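Local coordinates for protein NAD(P)-dependent oxidoreductase (PDB 7A3W) that uses NADPH to reduce imines, acting as an imine reductase that probably carries out both conjugate reduction and reductive amination, at residues M19-A24 with P41-A46; E57-I62 with S83-L88; S65-I70 with H150-T155. One frame throughout, in Å; residues are numbered along the deposited sequence. Where two conformers were deposited one is given.

In the fold
All three contacts belong to the Rossmann-type NADPH-binding part of the chain. Contact 1 lies at the cofactor itself: its helix 18-29 starts under the pyrophosphate, and the aliphatic part of Arg-43 lies beside the 2'-phosphate. Contact 2 is about 20 Å away, centre to centre, and its Leu-85 side chain remains about 11 Å from NADPH. Contact 3 is about 18 Å from each of the others, centre to centre, and touches both through strand 67-70. On one face of that strand Ile-69 CG2 packs 4.0 Å from Leu-23 CD1 of contact 1; on the other, Ile-68 CD1 lies 3.4 Å from Ile-62 O of contact 2.

Contact 1 (M19-A24 with P41-A46); sequences MGSVLA and PERATA. With NDP (NADPH dihydro-nicotinamide-adenine-dinucleotide phosphate), chain F.
The dinucleotide-binding turn of the Rossmann fold brings Ser-21, on the first helix, up to Arg-43, just beyond the second strand of the sheet. Gly-20 fits the last glycine of a GxGxxG pattern, in the first turn of helix 18-29, beneath the NADPH pyrophosphate. There the backbone amide of Met-19 gives a nearly straight hydrogen bond to O2N of the cofactor, 2.8 Å long with an N-H...O angle of 175°. The Met-19 side chain leaves opposite its own backbone N (chi1 -180°) and then bends twice, which carries CE to 3.5 Å from C4N, the carbon of the nicotinamide that delivers hydride.

Ser-21 OG is hydrogen-bonded to Gly-17 O, so its main polar partner is the glycine-rich turn itself. Arg-43 comes in at its side: in the conformer described here, one of two modelled, NH1 lies 3.4 Å from Ser-21 OG, with the serine oxygen at the guanidinium edge and near its plane. The bends at chi2 and chi3 turn the head toward Ser-21 and away from the phosphate on the adenine ribose, so that it is the aliphatic part that lies by that phosphate. Ser-40, Asn-38 and Arg-39 also hydrogen-bond NADPH. For Arg-43, NE is 5.2 Å from O2X of the cofactor, whereas CG approaches that same oxygen to 3.8 Å.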
loop_
_atom_site.group_PDB
_atom_site.type_symbol
_atom_site.label_atom_id
_atom_site.label_comp_id
_atom_site.label_asym_id
_atom_site.label_seq_id
_atom_site.Cartn_x
_atom_site.Cartn_y
_atom_site.Cartn_z
ATOM N N MET B 19 4.208 -21.910 -7.468
ATOM C CA MET B 19 2.719 -21.792 -7.332
ATOM C C MET B 19 2.027 -23.072 -7.821
ATOM O O MET B 19 1.192 -23.646 -7.037
ATOM C CB MET B 19 2.243 -20.541 -8.089
ATOM C CG MET B 19 0.768 -20.294 -8.034
ATOM S SD MET B 19 0.081 -20.131 -6.351
ATOM C CE MET B 19 0.545 -18.463 -5.889
ATOM N N GLY B 20 2.345 -23.547 -9.025
ATOM C CA GLY B 20 1.690 -24.721 -9.650
ATOM C C GLY B 20 1.759 -25.957 -8.766
ATOM O O GLY B 20 0.741 -26.694 -8.642
ATOM N N SER B 21 2.893 -26.187 -8.113
ATOM C CA SER B 21 3.069 -27.399 -7.258
ATOM C C SER B 21 2.031 -27.361 -6.131
ATOM O O SER B 21 1.457 -28.409 -5.796
ATOM C CB SER B 21 4.437 -27.536 -6.732
ATOM O OG SER B 21 4.841 -26.367 -6.058
ATOM N N VAL B 22 1.812 -26.179 -5.563
ATOM C CA VAL B 22 0.878 -26.004 -4.419
ATOM C C VAL B 22 -0.576 -26.106 -4.904
ATOM O O VAL B 22 -1.453 -26.632 -4.148
ATOM C CB VAL B 22 1.208 -24.681 -3.712
ATOM C CG1 VAL B 22 0.139 -24.306 -2.702
ATOM C CG2 VAL B 22 2.598 -24.722 -3.098
ATOM N N LEU B 23 -0.886 -25.600 -6.092
ATOM C CA LEU B 23 -2.244 -25.822 -6.671
ATOM C C LEU B 23 -2.530 -27.331 -6.728
ATOM O O LEU B 23 -3.603 -27.776 -6.199
ATOM C CB LEU B 23 -2.369 -25.180 -8.054
ATOM C CG LEU B 23 -2.041 -23.693 -8.169
ATOM C CD1 LEU B 23 -2.320 -23.236 -9.584
ATOM C CD2 LEU B 23 -2.837 -22.840 -7.192
ATOM N N ALA B 24 -1.577 -28.111 -7.252
ATOM C CA ALA B 24 -1.709 -29.580 -7.396
ATOM C C ALA B 24 -1.892 -30.219 -6.011
ATOM O O ALA B 24 -2.836 -31.027 -5.823
ATOM C CB ALA B 24 -0.510 -30.131 -8.120
ATOM N N PRO B 41 10.807 -33.036 -15.104
ATOM C CA PRO B 41 10.113 -34.017 -14.271
ATOM C C PRO B 41 10.475 -34.021 -12.775
ATOM O O PRO B 41 9.679 -34.499 -11.988
ATOM C CB PRO B 41 10.503 -35.373 -14.892
ATOM C CG PRO B 41 11.420 -35.074 -16.067
ATOM C CD PRO B 41 11.831 -33.623 -15.983
ATOM N N GLU B 42 11.639 -33.508 -12.404
ATOM C CA GLU B 42 12.090 -33.424 -10.984
ATOM C C GLU B 42 10.947 -32.914 -10.095
ATOM O O GLU B 42 10.747 -33.459 -9.006
ATOM C CB GLU B 42 13.226 -32.419 -10.754
ATOM C CG GLU B 42 14.430 -32.606 -11.627
ATOM C CD GLU B 42 14.354 -31.804 -12.908
ATOM O OE1 GLU B 42 14.680 -30.607 -12.861
ATOM O OE2 GLU B 42 13.949 -32.380 -13.927
ATOM N N ARG B 43 10.248 -31.862 -10.547
ATOM C CA ARG B 43 9.282 -31.101 -9.717
ATOM C C ARG B 43 8.065 -31.989 -9.413
ATOM O O ARG B 43 7.370 -31.703 -8.429
ATOM C CB ARG B 43 8.933 -29.780 -10.417
ATOM C CG ARG B 43 10.125 -28.866 -10.681
ATOM C CD ARG B 43 10.504 -27.980 -9.510
ATOM N NE ARG B 43 9.348 -27.793 -8.652
ATOM C CZ ARG B 43 9.164 -26.797 -7.798
ATOM N NH1 ARG B 43 8.054 -26.752 -7.089
ATOM N NH2 ARG B 43 10.060 -25.835 -7.678
ATOM N N ALA B 44 7.813 -33.033 -10.221
ATOM C CA ALA B 44 6.624 -33.904 -10.065
ATOM C C ALA B 44 6.836 -34.947 -8.968
ATOM O O ALA B 44 5.822 -35.508 -8.509
ATOM C CB ALA B 44 6.287 -34.540 -11.395
ATOM N N THR B 45 8.065 -35.205 -8.514
ATOM C CA THR B 45 8.324 -36.412 -7.679
ATOM C C THR B 45 7.482 -36.376 -6.406
ATOM O O THR B 45 6.819 -37.375 -6.110
ATOM C CB THR B 45 9.809 -36.605 -7.363
ATOM O OG1 THR B 45 10.311 -35.397 -6.792
ATOM C CG2 THR B 45 10.585 -36.959 -8.605
ATOM N N ALA B 46 7.501 -35.260 -5.676
ATOM C CA ALA B 46 6.787 -35.147 -4.382
ATOM C C ALA B 46 5.280 -35.304 -4.625
ATOM O O ALA B 46 4.619 -35.995 -3.833
ATOM C CB ALA B 46 7.107 -33.835 -3.695
HETATM P PA NDP F . 8.313 -20.652 -11.117
HETATM O O1A NDP F . 8.433 -21.335 -9.784
HETATM O O2A NDP F . 9.494 -19.983 -11.780
HETATM O O5B NDP F . 7.725 -21.746 -12.128
HETATM C C5B NDP F . 7.705 -21.487 -13.544
HETATM C C4B NDP F . 7.023 -22.664 -14.189
HETATM O O4B NDP F . 6.945 -22.450 -15.629
HETATM C C3B NDP F . 7.719 -24.017 -14.001
HETATM O O3B NDP F . 6.728 -25.018 -14.010
HETATM C C2B NDP F . 8.599 -24.059 -15.240
HETATM O O2B NDP F . 9.031 -25.349 -15.690
HETATM C C1B NDP F . 7.587 -23.539 -16.251
HETATM N N9A NDP F . 8.196 -23.101 -17.491
HETATM C C8A NDP F . 9.090 -22.088 -17.707
HETATM N N7A NDP F . 9.439 -21.976 -18.967
HETATM C C5A NDP F . 8.692 -22.948 -19.618
HETATM C C6A NDP F . 8.604 -23.343 -20.965
HETATM N N6A NDP F . 9.277 -22.759 -21.963
HETATM N N1A NDP F . 7.765 -24.358 -21.259
HETATM C C2A NDP F . 7.081 -24.950 -20.270
HETATM N N3A NDP F . 7.094 -24.683 -18.971
HETATM C C4A NDP F . 7.930 -23.659 -18.711
HETATM O O3 NDP F . 7.112 -19.605 -11.167
HETATM P PN NDP F . 5.842 -19.536 -10.174
HETATM O O1N NDP F . 6.289 -18.707 -9.029
HETATM O O2N NDP F . 5.328 -20.915 -9.885
HETATM O O5D NDP F . 4.847 -18.657 -11.043
HETATM C C5D NDP F . 4.014 -19.199 -12.090
HETATM C C4D NDP F . 3.057 -18.125 -12.540
HETATM O O4D NDP F . 2.163 -17.767 -11.450
HETATM C C3D NDP F . 3.702 -16.811 -13.018
HETATM O O3D NDP F . 3.075 -16.387 -14.221
HETATM C C2D NDP F . 3.500 -15.887 -11.831
HETATM O O2D NDP F . 3.508 -14.522 -12.228
HETATM C C1D NDP F . 2.174 -16.382 -11.250
HETATM N N1N NDP F . 2.025 -16.140 -9.782
HETATM C C2N NDP F . 2.923 -16.617 -8.853
HETATM C C3N NDP F . 2.862 -16.240 -7.526
HETATM C C7N NDP F . 3.820 -16.732 -6.494
HETATM O O7N NDP F . 3.754 -16.231 -5.371
HETATM N N7N NDP F . 4.682 -17.701 -6.755
HETATM C C4N NDP F . 1.756 -15.367 -7.078
HETATM C C5N NDP F . 0.855 -14.947 -8.121
HETATM C C6N NDP F . 0.939 -15.412 -9.350
HETATM P P2B NDP F . 10.377 -25.930 -15.007
HETATM O O1X NDP F . 11.387 -24.790 -15.112
HETATM O O2X NDP F . 10.049 -26.420 -13.614
HETATM O O3X NDP F . 10.658 -27.058 -15.978
#

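Contact 2 (E57-I62 with S83-L88)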
loop_
_atom_site.group_PDB
_atom_site.type_symbol
_atom_site.label_atom_id
_atom_site.label_comp_id
_atom_site.label_asym_id
_atom_site.label_seq_id
_atom_site.Cartn_x
_atom_site.Cartn_y
_atom_site.Cartn_z
ATOM N N GLU B 57 3.453 -36.034 -21.400
ATOM C CA GLU B 57 3.232 -34.987 -22.425
ATOM C C GLU B 57 2.121 -34.038 -21.963
ATOM O O GLU B 57 1.148 -34.513 -21.299
ATOM C CB GLU B 57 2.773 -35.658 -23.711
ATOM C CG GLU B 57 3.722 -36.680 -24.244
ATOM C CD GLU B 57 4.691 -35.944 -25.130
ATOM O OE1 GLU B 57 5.407 -35.059 -24.618
ATOM O OE2 GLU B 57 4.642 -36.186 -26.344
ATOM N N ALA B 58 2.202 -32.769 -22.364
ATOM C CA ALA B 58 1.116 -31.795 -22.079
ATOM C C ALA B 58 -0.220 -32.323 -22.646
ATOM O O ALA B 58 -1.260 -32.249 -21.925
ATOM C CB ALA B 58 1.510 -30.425 -22.570
ATOM N N SER B 59 -0.191 -32.924 -23.836
ATOM C CA SER B 59 -1.371 -33.527 -24.519
ATOM C C SER B 59 -2.080 -34.519 -23.592
ATOM O O SER B 59 -3.318 -34.471 -23.526
ATOM C CB SER B 59 -0.995 -34.214 -25.804
ATOM O OG SER B 59 -0.091 -33.425 -26.557
ATOM N N GLU B 60 -1.330 -35.410 -22.939
ATOM C CA GLU B 60 -1.907 -36.466 -22.053
ATOM C C GLU B 60 -2.525 -35.811 -20.807
ATOM O O GLU B 60 -3.584 -36.295 -20.311
ATOM C CB GLU B 60 -0.834 -37.492 -21.673
ATOM C CG GLU B 60 -0.304 -38.292 -22.861
ATOM C CD GLU B 60 1.040 -38.981 -22.652
ATOM O OE1 GLU B 60 1.655 -38.788 -21.569
ATOM O OE2 GLU B 60 1.476 -39.719 -23.567
ATOM N N ALA B 61 -1.899 -34.758 -20.280
ATOM C CA ALA B 61 -2.446 -34.029 -19.119
ATOM C C ALA B 61 -3.797 -33.420 -19.529
ATOM O O ALA B 61 -4.785 -33.509 -18.765
ATOM C CB ALA B 61 -1.455 -32.996 -18.601
ATOM N N ILE B 62 -3.857 -32.822 -20.713
ATOM C CA ILE B 62 -5.126 -32.227 -21.244
ATOM C C ILE B 62 -6.178 -33.329 -21.403
ATOM O O ILE B 62 -7.341 -33.122 -20.953
ATOM C CB ILE B 62 -4.847 -31.458 -22.548
ATOM C CG1 ILE B 62 -4.000 -30.222 -22.249
ATOM C CG2 ILE B 62 -6.152 -31.141 -23.262
ATOM C CD1 ILE B 62 -3.299 -29.590 -23.442
ATOM N N SER B 83 1.007 -24.960 -29.460
ATOM C CA SER B 83 1.629 -25.106 -30.802
ATOM C C SER B 83 2.170 -26.521 -31.029
ATOM O O SER B 83 2.282 -26.907 -32.198
ATOM C CB SER B 83 2.719 -24.107 -31.023
ATOM O OG SER B 83 2.157 -22.845 -31.299
ATOM N N SER B 84 2.524 -27.254 -29.977
ATOM C CA SER B 84 3.119 -28.609 -30.094
ATOM C C SER B 84 2.041 -29.690 -29.947
ATOM O O SER B 84 2.392 -30.868 -29.951
ATOM C CB SER B 84 4.223 -28.782 -29.091
ATOM O OG SER B 84 3.679 -28.886 -27.786
ATOM N N LEU B 85 0.786 -29.307 -29.760
ATOM C CA LEU B 85 -0.368 -30.245 -29.758
ATOM C C LEU B 85 -0.676 -30.639 -31.200
ATOM O O LEU B 85 -0.527 -29.801 -32.102
ATOM C CB LEU B 85 -1.609 -29.542 -29.191
ATOM C CG LEU B 85 -1.960 -29.770 -27.731
ATOM C CD1 LEU B 85 -0.742 -29.931 -26.852
ATOM C CD2 LEU B 85 -2.838 -28.632 -27.241
ATOM N N ASP B 86 -1.219 -31.827 -31.410
ATOM C CA ASP B 86 -2.026 -32.117 -32.626
ATOM C C ASP B 86 -3.091 -31.030 -32.791
ATOM O O ASP B 86 -3.927 -30.859 -31.895
ATOM C CB ASP B 86 -2.648 -33.501 -32.476
ATOM C CG ASP B 86 -3.516 -33.980 -33.620
ATOM O OD1 ASP B 86 -3.801 -33.177 -34.554
ATOM O OD2 ASP B 86 -3.947 -35.136 -33.513
ATOM N N PRO B 87 -3.168 -30.332 -33.954
ATOM C CA PRO B 87 -4.154 -29.268 -34.146
ATOM C C PRO B 87 -5.598 -29.773 -33.991
ATOM O O PRO B 87 -6.458 -28.973 -33.697
ATOM C CB PRO B 87 -3.916 -28.765 -35.573
ATOM C CG PRO B 87 -2.498 -29.185 -35.860
ATOM C CD PRO B 87 -2.343 -30.521 -35.160
ATOM N N LEU B 88 -5.815 -31.075 -34.189
ATOM C CA LEU B 88 -7.150 -31.702 -34.123
ATOM C C LEU B 88 -7.392 -32.282 -32.733
ATOM O O LEU B 88 -8.374 -33.011 -32.597
ATOM C CB LEU B 88 -7.233 -32.793 -35.199
ATOM C CG LEU B 88 -7.048 -32.332 -36.650
ATOM C CD1 LEU B 88 -7.228 -33.505 -37.601
ATOM C CD2 LEU B 88 -7.988 -31.180 -37.031
HETATM O O HOH W 1 -1.214 -33.851 -29.529
#
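Leu-85 meets Ser-59 and Ile-62 through an uncommon leucine shape: chi1 is -98° and chi2 is 34°, both well off the staggered positions, and this spreads the two methyls over different partners on helix 58-64. Ser-59 turns OG to lie beside its own backbone N, opposite the carbonyl carbon, while Ile-62 stretches its CG1-CD1 arm outward from the next turn.

Of the leucine methyls, CD1 lies against the serine hydroxyl, 3.6 Å from Ser-59 OG in the conformer described here, one of two modelled. The other branch meets the isoleucine tip to tip, with Leu-85 CD2 3.9 Å from Ile-62 CD1. Beyond these contacts a water links the segments: Asp-86 N donates to it over 2.8 Å, and Ser-59 OG hydrogen-bonds it at 3.2 Å. Asp-86 also orders its own loop through an Asx turn, in which Leu-88 N donates to Asp-86 OD1 at 2.9 Å, arriving from above the carboxylate plane and nearly straight (164°).

In the fold, helix 58-64 is the crossover between edge strand 53-54 and strand 67-70, and the loop 83-88 follows helix 75-83 on the way to strand 95-98. Two neighbouring beta-alpha-beta connections of the Rossmann domain therefore meet here. Outside the pair, Met-91 touches Leu-85, Leu-89 touches Ser-59, and Trp-37 packs on Ala-58 from the sheet side.

The chemistry is divided: the direct contact is carried by Leu-85, whose methyls meet an isoleucine methyl and a serine oxygen, with no polar pair between them. The bridging water joins a loop amide to a helix hydroxyl, so the polar link across the join depends on solvent.

Contact 3 (S65-I70 with H150-T155); sequences SNLIII and HAHEST
Apolar packing brings Leu-67, on strand 67-70, up to His-152 and Thr-155 of helix 146-157. With CG opposite its backbone N (chi1 177°), Leu-67 reaches out to the helix and its CD2 meets Thr-155 CG2 tip to tip. At 3.4 Å these two methyls are closer than usual van der Waals contact, a tight spot between strand and helix. CD1 of the same leucine lies 3.9 Å from His-152 CG, displaced toward the rim of the ring.

A CH-pi interaction adds to this. Leu-67 CB sits over the face of the imidazole, 4.1 Å from the centroid of the His-152 ring and 27° off its normal, as the two side chains run past each other in opposite directions.

The polar contacts gather at the ring edge. Asn-66 approaches His-152 CE1 with OD1 at 3.4 Å, its amide turned nearly square to the imidazole, with 88° between the planes. A water near the ring plane is hydrogen-bonded to His-152 NE2 at 2.8 Å and gives a weak bond to Asn-66 O at 3.5 Å. Shortening His-152 to alanine would probably leave Leu-67 CB without the ring face beside it and strip the water of its short bond, opening a gap between strand and helix.

Strand 67-70 is flanked by strands 10-14 and 95-98, which share in the packing: Val-97 touches Leu-67, Thr-95 touches His-152 and Val-11 touches Thr-155. Helix 146-157 thus packs on an inner parallel strand, on the same face as helix 18-29, while helix 58-64 backs the other face, the layered alpha/beta/alpha build of a Rossmann domain.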
loop_
_atom_site.group_PDB
_atom_site.type_symbol
_atom_site.label_atom_id
_atom_site.label_comp_id
_atom_site.label_asym_id
_atom_site.label_seq_id
_atom_site.Cartn_x
_atom_site.Cartn_y
_atom_site.Cartn_z
ATOM N N SER B 65 -8.373 -34.888 -18.048
ATOM C CA SER B 65 -9.324 -34.132 -17.189
ATOM C C SER B 65 -10.225 -33.226 -18.030
ATOM O O SER B 65 -9.813 -32.816 -19.136
ATOM C CB SER B 65 -8.571 -33.328 -16.139
ATOM O OG SER B 65 -7.639 -34.139 -15.458
ATOM N N ASN B 66 -11.373 -32.839 -17.464
ATOM C CA ASN B 66 -12.244 -31.803 -18.087
ATOM C C ASN B 66 -11.949 -30.422 -17.463
ATOM O O ASN B 66 -12.544 -29.457 -17.932
ATOM C CB ASN B 66 -13.731 -32.169 -17.990
ATOM C CG ASN B 66 -14.318 -31.957 -16.610
ATOM O OD1 ASN B 66 -13.598 -31.713 -15.643
ATOM N ND2 ASN B 66 -15.640 -32.007 -16.509
ATOM N N LEU B 67 -11.057 -30.318 -16.467
ATOM C CA LEU B 67 -10.590 -29.013 -15.925
ATOM C C LEU B 67 -9.057 -28.975 -15.942
ATOM O O LEU B 67 -8.425 -29.794 -15.275
ATOM C CB LEU B 67 -11.112 -28.812 -14.499
ATOM C CG LEU B 67 -10.637 -27.535 -13.809
ATOM C CD1 LEU B 67 -11.027 -26.309 -14.605
ATOM C CD2 LEU B 67 -11.170 -27.466 -12.385
ATOM N N ILE B 68 -8.501 -28.085 -16.745
ATOM C CA ILE B 68 -7.049 -27.993 -17.027
ATOM C C ILE B 68 -6.555 -26.634 -16.522
ATOM O O ILE B 68 -6.868 -25.597 -17.152
ATOM C CB ILE B 68 -6.768 -28.133 -18.527
ATOM C CG1 ILE B 68 -7.528 -29.266 -19.228
ATOM C CG2 ILE B 68 -5.260 -28.197 -18.732
ATOM C CD1 ILE B 68 -7.392 -30.637 -18.588
ATOM N N ILE B 69 -5.754 -26.635 -15.465
ATOM C CA ILE B 69 -5.249 -25.388 -14.816
ATOM C C ILE B 69 -3.812 -25.172 -15.277
ATOM O O ILE B 69 -3.009 -26.093 -15.148
ATOM C CB ILE B 69 -5.359 -25.477 -13.291
ATOM C CG1 ILE B 69 -6.824 -25.586 -12.861
ATOM C CG2 ILE B 69 -4.646 -24.305 -12.643
ATOM C CD1 ILE B 69 -6.989 -26.093 -11.454
ATOM N N ILE B 70 -3.520 -24.001 -15.819
ATOM C CA ILE B 70 -2.172 -23.668 -16.360
ATOM C C ILE B 70 -1.507 -22.715 -15.373
ATOM O O ILE B 70 -2.134 -21.718 -14.995
ATOM C CB ILE B 70 -2.274 -23.006 -17.734
ATOM C CG1 ILE B 70 -3.236 -23.721 -18.676
ATOM C CG2 ILE B 70 -0.872 -22.854 -18.343
ATOM C CD1 ILE B 70 -2.906 -25.174 -18.918
ATOM N N HIS B 150 -18.667 -21.326 -13.929
ATOM C CA HIS B 150 -19.676 -21.722 -12.914
ATOM C C HIS B 150 -19.703 -23.245 -12.773
ATOM O O HIS B 150 -19.826 -23.725 -11.628
ATOM C CB HIS B 150 -21.023 -21.031 -13.177
ATOM C CG HIS B 150 -20.952 -19.563 -12.920
ATOM N ND1 HIS B 150 -20.971 -19.028 -11.654
ATOM C CD2 HIS B 150 -20.798 -18.513 -13.760
ATOM C CE1 HIS B 150 -20.859 -17.713 -11.729
ATOM N NE2 HIS B 150 -20.743 -17.370 -13.009
ATOM N N ALA B 151 -19.569 -23.996 -13.864
ATOM C CA ALA B 151 -19.497 -25.480 -13.822
ATOM C C ALA B 151 -18.339 -25.927 -12.904
ATOM O O ALA B 151 -18.503 -26.902 -12.127
ATOM C CB ALA B 151 -19.388 -26.027 -15.212
ATOM N N HIS B 152 -17.198 -25.231 -12.936
ATOM C CA HIS B 152 -15.984 -25.620 -12.162
ATOM C C HIS B 152 -15.786 -24.764 -10.909
ATOM O O HIS B 152 -14.759 -24.924 -10.249
ATOM C CB HIS B 152 -14.780 -25.612 -13.109
ATOM C CG HIS B 152 -14.911 -26.637 -14.173
ATOM N ND1 HIS B 152 -14.786 -27.984 -13.900
ATOM C CD2 HIS B 152 -15.182 -26.532 -15.494
ATOM C CE1 HIS B 152 -14.967 -28.654 -15.023
ATOM N NE2 HIS B 152 -15.193 -27.790 -16.012
ATOM N N GLU B 153 -16.736 -23.887 -10.577
ATOM C CA GLU B 153 -16.559 -22.878 -9.501
ATOM C C GLU B 153 -16.223 -23.591 -8.188
ATOM O O GLU B 153 -15.316 -23.114 -7.498
ATOM C CB GLU B 153 -17.806 -22.004 -9.382
ATOM C CG GLU B 153 -17.750 -20.976 -8.271
ATOM C CD GLU B 153 -18.981 -20.092 -8.217
ATOM O OE1 GLU B 153 -18.852 -18.948 -7.754
ATOM O OE2 GLU B 153 -20.048 -20.541 -8.672
ATOM N N SER B 154 -16.944 -24.654 -7.834
ATOM C CA SER B 154 -16.714 -25.367 -6.548
ATOM C C SER B 154 -15.321 -25.993 -6.529
ATOM O O SER B 154 -14.640 -25.911 -5.506
ATOM C CB SER B 154 -17.738 -26.410 -6.294
ATOM O OG SER B 154 -18.965 -25.770 -6.101
ATOM N N THR B 155 -14.914 -26.609 -7.619
ATOM C CA THR B 155 -13.552 -27.182 -7.719
ATOM C C THR B 155 -12.535 -26.065 -7.512
ATOM O O THR B 155 -11.637 -26.260 -6.695
ATOM C CB THR B 155 -13.332 -27.884 -9.055
ATOM O OG1 THR B 155 -14.324 -28.906 -9.062
ATOM C CG2 THR B 155 -11.947 -28.481 -9.190
HETATM O O HOH W 2 -15.636 -28.092 -18.729
#